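Local coordinates for sortase family protein (Clostridium perfringens, PDB 6IXZ) that is a class C sortase, a cysteine transpeptidase that, as in its relatives, probably links pilin subunits covalently into surface pili, at residues I64-I69 with V167-C172; V130-I135 with D139-V144. All coordinates share one frame; numbering follows the deposited sequence.

Contact 1 (I64-I69 with V167-C172); sequences IEIPSI and VTLLTC
Leu169 reaches from strand 165-173 across the protein interior to the tips of Ile64 and Ile66, bridging backbones whose nearest CA atoms, Ile64 CA and Leu169 CA, lie 10.2 Å apart. Its CB bond already points toward segment 64-69. At CG, placed beside the backbone N and opposite the carbonyl carbon (chi1 -50°), the side chain forks, and each methyl takes its own isoleucine: CD2 meets Ile64 CD1 at 3.7 Å, while CD1, the branch that prolongs the CA-CB-CG line (chi2 -178°), meets Ile66 CD1 at 3.9 Å. Both meetings are tip to tip, methyl against methyl, with no polar atom involved. This is core packing inside the eight-stranded beta-barrel of the sortase fold: 60-66 and 165-173 are not neighbours in the sheet, and side chains alone join them here. Ile64 and Ile66, two residues apart, point to the same side of their strand and offer extended CG1-CD1 arms. Leu169 also packs on Leu107 and Ile122, and both isoleucines touch Phe131. Three residues on from Leu169, Cys172, the predicted acyl-thioester residue, contacts His110, the predicted proton donor/acceptor, well away from the methyl cluster.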
# COMPACT_ATOMS: atom_id res chain seq x y z
N ILE A 64 -5.20 -5.83 -0.74
CA ILE A 64 -4.95 -6.03 0.66
C ILE A 64 -6.16 -6.71 1.31
O ILE A 64 -7.31 -6.41 0.97
CB ILE A 64 -4.63 -4.69 1.37
CG1 ILE A 64 -4.37 -4.90 2.86
CG2 ILE A 64 -5.74 -3.66 1.17
CD1 ILE A 64 -3.68 -3.72 3.52
N GLU A 65 -5.90 -7.65 2.21
CA GLU A 65 -6.95 -8.25 3.04
C GLU A 65 -6.66 -8.01 4.51
O GLU A 65 -5.52 -8.13 4.95
CB GLU A 65 -7.04 -9.76 2.80
CG GLU A 65 -7.25 -10.16 1.36
CD GLU A 65 -7.42 -11.67 1.23
OE1 GLU A 65 -8.54 -12.11 0.91
OE2 GLU A 65 -6.48 -12.40 1.60
N ILE A 66 -7.69 -7.59 5.25
CA ILE A 66 -7.62 -7.44 6.71
C ILE A 66 -8.79 -8.22 7.33
O ILE A 66 -9.88 -7.69 7.49
CB ILE A 66 -7.69 -5.96 7.15
CG1 ILE A 66 -6.76 -5.06 6.30
CG2 ILE A 66 -7.32 -5.82 8.62
CD1 ILE A 66 -6.80 -3.60 6.66
N PRO A 67 -8.54 -9.48 7.71
CA PRO A 67 -9.64 -10.39 8.13
C PRO A 67 -10.48 -9.89 9.32
O PRO A 67 -11.72 -9.93 9.30
CB PRO A 67 -8.92 -11.70 8.49
CG PRO A 67 -7.51 -11.56 8.03
CD PRO A 67 -7.21 -10.12 7.73
N SER A 68 -9.81 -9.36 10.32
CA SER A 68 -10.47 -8.99 11.55
C SER A 68 -11.50 -7.91 11.30
O SER A 68 -12.47 -7.81 12.05
CB SER A 68 -9.43 -8.54 12.59
OG SER A 68 -8.78 -7.35 12.18
N ILE A 69 -11.30 -7.10 10.26
CA ILE A 69 -12.26 -6.07 9.94
C ILE A 69 -12.91 -6.24 8.55
O ILE A 69 -13.52 -5.31 8.04
CB ILE A 69 -11.66 -4.66 10.11
CG1 ILE A 69 -10.24 -4.60 9.57
CG2 ILE A 69 -11.64 -4.25 11.59
CD1 ILE A 69 -9.67 -3.19 9.50
N VAL A 167 4.90 -1.82 6.36
CA VAL A 167 3.83 -1.20 5.58
C VAL A 167 2.96 -0.43 6.57
O VAL A 167 2.53 -0.96 7.60
CB VAL A 167 3.02 -2.25 4.82
CG1 VAL A 167 1.82 -1.62 4.13
CG2 VAL A 167 3.92 -2.97 3.83
N THR A 168 2.75 0.86 6.28
CA THR A 168 1.79 1.66 7.02
C THR A 168 0.45 1.81 6.27
O THR A 168 0.39 2.03 5.04
CB THR A 168 2.36 3.04 7.42
OG1 THR A 168 3.41 2.90 8.40
CG2 THR A 168 1.27 3.91 8.03
N LEU A 169 -0.63 1.55 7.00
CA LEU A 169 -1.98 1.83 6.52
C LEU A 169 -2.36 3.23 7.00
O LEU A 169 -2.10 3.57 8.13
CB LEU A 169 -2.97 0.80 7.07
CG LEU A 169 -2.50 -0.64 6.87
CD1 LEU A 169 -3.54 -1.62 7.38
CD2 LEU A 169 -2.18 -0.88 5.41
N LEU A 170 -2.83 4.06 6.09
CA LEU A 170 -3.10 5.47 6.39
C LEU A 170 -4.53 5.77 6.01
O LEU A 170 -4.95 5.52 4.87
CB LEU A 170 -2.12 6.33 5.62
CG LEU A 170 -2.15 7.83 5.74
CD1 LEU A 170 -0.85 8.35 5.15
CD2 LEU A 170 -3.35 8.38 4.97
N THR A 171 -5.32 6.26 6.96
CA THR A 171 -6.65 6.79 6.67
C THR A 171 -6.81 8.21 7.19
O THR A 171 -6.23 8.55 8.21
CB THR A 171 -7.75 5.92 7.30
OG1 THR A 171 -9.03 6.33 6.80
CG2 THR A 171 -7.75 6.03 8.77
N CYS A 172 -7.49 9.07 6.44
CA CYS A 172 -7.93 10.34 7.03
C CYS A 172 -8.82 10.12 8.25
O CYS A 172 -9.49 9.09 8.37
CB CYS A 172 -8.69 11.18 6.01
SG CYS A 172 -7.73 11.57 4.58

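Contact 2 (V130-I135 with D139-V144); sequences VFYLHI and DLAYKV
Phe131 pairs with Tyr142 and Leu133 with Leu140 in a regular antiparallel hairpin. Four backbone hydrogen bonds tie it, N to O in each direction within both pairs, with Leu140 N to Leu133 O at 2.8 Å. Tyr132 with Ala141 is a non-hydrogen-bonded pair between them. The polar side-chain contact lies near the turn, where His134 ND1 gives a hydrogen bond to Asp139 OD1 at 2.7 Å. OD1 sits in the imidazole plane, but the N-H arrives from above the carboxylate, the two planes being 84° apart. Because His134 NE2 is bonded to Glu65, both ring nitrogens are held, the ring's rotation is fixed, and two acids flanking it would probably favour its protonated form. Apolar contacts are richest on the buried side. Phe131, its CG lodged between backbone N and carbonyl carbon (chi1 60°), turns one ring face onto Tyr142 CB, which makes a CH-pi contact 3.7 Å from the Phe131 ring centroid. The two rings are nearly parallel (14°) yet slid so far apart that they barely overlap. Leu133 CD1 approaches Tyr142 CE2 at 4.0 Å, and Val144 CG2 lies at the Phe131 ring edge. On the other face Ala141 CB rests against the Tyr132 ring. Tyr142 OH bonds to Asp165; Phe131 and Leu133 pack on Val167 of strand 165-173, and the hairpin is flanked in the sheet by strand 60-66 beside 130-135 and strand 180-188 beside 138-150.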
# COMPACT_ATOMS: atom_id res chain seq x y z
N VAL A 130 -3.40 -8.51 12.11
CA VAL A 130 -2.66 -8.93 10.93
C VAL A 130 -3.32 -8.41 9.66
O VAL A 130 -4.53 -8.21 9.60
CB VAL A 130 -2.51 -10.47 10.85
CG1 VAL A 130 -1.58 -10.98 11.95
CG2 VAL A 130 -3.87 -11.14 10.92
N PHE A 131 -2.51 -8.17 8.65
CA PHE A 131 -3.05 -7.92 7.33
C PHE A 131 -2.16 -8.50 6.26
O PHE A 131 -0.97 -8.77 6.47
CB PHE A 131 -3.29 -6.42 7.13
CG PHE A 131 -2.07 -5.58 7.24
CD1 PHE A 131 -1.28 -5.34 6.14
CD2 PHE A 131 -1.75 -4.96 8.43
CE1 PHE A 131 -0.22 -4.46 6.20
CE2 PHE A 131 -0.68 -4.10 8.50
CZ PHE A 131 0.07 -3.84 7.39
N TYR A 132 -2.76 -8.78 5.12
CA TYR A 132 -2.10 -9.54 4.10
C TYR A 132 -2.11 -8.71 2.84
O TYR A 132 -3.10 -8.04 2.56
CB TYR A 132 -2.85 -10.85 3.86
CG TYR A 132 -2.97 -11.74 5.08
CD1 TYR A 132 -1.87 -12.44 5.56
CD2 TYR A 132 -4.20 -11.94 5.70
CE1 TYR A 132 -1.98 -13.28 6.66
CE2 TYR A 132 -4.33 -12.79 6.79
CZ TYR A 132 -3.21 -13.44 7.28
OH TYR A 132 -3.34 -14.34 8.34
N LEU A 133 -0.99 -8.74 2.13
CA LEU A 133 -0.88 -8.12 0.82
C LEU A 133 -0.70 -9.20 -0.23
O LEU A 133 0.13 -10.09 -0.09
CB LEU A 133 0.34 -7.19 0.78
CG LEU A 133 0.34 -6.04 1.78
CD1 LEU A 133 1.45 -5.06 1.45
CD2 LEU A 133 -1.01 -5.35 1.76
N HIS A 134 -1.36 -8.98 -1.36
CA HIS A 134 -1.25 -9.85 -2.53
C HIS A 134 -0.85 -9.04 -3.74
O HIS A 134 -1.70 -8.38 -4.33
CB HIS A 134 -2.62 -10.51 -2.76
CG HIS A 134 -2.99 -11.45 -1.67
ND1 HIS A 134 -2.30 -12.62 -1.46
CD2 HIS A 134 -3.83 -11.32 -0.61
CE1 HIS A 134 -2.80 -13.24 -0.40
NE2 HIS A 134 -3.72 -12.46 0.13
N ILE A 135 0.45 -8.99 -4.04
CA ILE A 135 1.00 -7.95 -4.90
C ILE A 135 1.95 -8.61 -5.90
O ILE A 135 2.90 -9.27 -5.50
CB ILE A 135 1.79 -6.92 -4.09
CG1 ILE A 135 0.89 -6.26 -3.03
CG2 ILE A 135 2.47 -5.91 -5.00
CD1 ILE A 135 0.08 -5.08 -3.51
N ASP A 139 2.65 -13.13 -1.78
CA ASP A 139 1.81 -13.12 -0.60
C ASP A 139 2.64 -12.59 0.57
O ASP A 139 3.66 -13.20 0.92
CB ASP A 139 1.35 -14.53 -0.29
CG ASP A 139 0.37 -15.08 -1.33
OD1 ASP A 139 -0.28 -14.29 -2.06
OD2 ASP A 139 0.21 -16.31 -1.35
N LEU A 140 2.26 -11.44 1.12
CA LEU A 140 3.01 -10.88 2.25
C LEU A 140 2.13 -10.77 3.48
O LEU A 140 0.93 -10.48 3.38
CB LEU A 140 3.60 -9.49 1.90
CG LEU A 140 4.51 -9.34 0.67
CD1 LEU A 140 4.76 -7.89 0.30
CD2 LEU A 140 5.84 -10.05 0.85
N ALA A 141 2.69 -11.01 4.66
CA ALA A 141 1.90 -10.84 5.88
C ALA A 141 2.56 -9.84 6.81
O ALA A 141 3.76 -9.83 6.96
CB ALA A 141 1.69 -12.19 6.57
N TYR A 142 1.76 -8.96 7.40
CA TYR A 142 2.29 -7.97 8.31
C TYR A 142 1.54 -8.03 9.64
O TYR A 142 0.37 -8.39 9.71
CB TYR A 142 2.19 -6.55 7.67
CG TYR A 142 3.16 -6.34 6.54
CD1 TYR A 142 4.39 -5.76 6.76
CD2 TYR A 142 2.89 -6.82 5.27
CE1 TYR A 142 5.30 -5.62 5.76
CE2 TYR A 142 3.82 -6.71 4.26
CZ TYR A 142 5.02 -6.08 4.50
OH TYR A 142 5.96 -5.97 3.49
N LYS A 143 2.22 -7.62 10.69
CA LYS A 143 1.61 -7.51 11.99
C LYS A 143 1.80 -6.10 12.54
O LYS A 143 2.94 -5.60 12.63
CB LYS A 143 2.25 -8.52 12.93
CG LYS A 143 1.67 -8.55 14.34
CD LYS A 143 2.34 -9.66 15.13
CE LYS A 143 3.85 -9.57 14.99
NZ LYS A 143 4.55 -10.22 16.13
N VAL A 144 0.68 -5.53 12.99
CA VAL A 144 0.61 -4.18 13.54
C VAL A 144 1.53 -4.03 14.76
O VAL A 144 1.47 -4.84 15.69
CB VAL A 144 -0.82 -3.83 13.97
CG1 VAL A 144 -0.87 -2.46 14.61
CG2 VAL A 144 -1.76 -3.88 12.78

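After the N-terminal helices 5-18 and 23-41, the chain enters strand 60-66, where contact 1 begins; it closes only at strand 165-173, with 97 residues between its two segments. Contact 2 is nested inside that long loop as a tight hairpin, its segments separated by three residues. Contact 1 spans the barrel interior, whereas contact 2 joins neighbouring strands in its wall. The two touch along the seam where strand 130-135 meets strand 60-66: Glu65 N lies 2.8 Å from Tyr132 O, a probable backbone hydrogen bond that pairs the last strand of the sheet order with the first. Inside, Val167 CG2 packs 3.4 Å from Tyr142 CZ, extending the core under the hairpin.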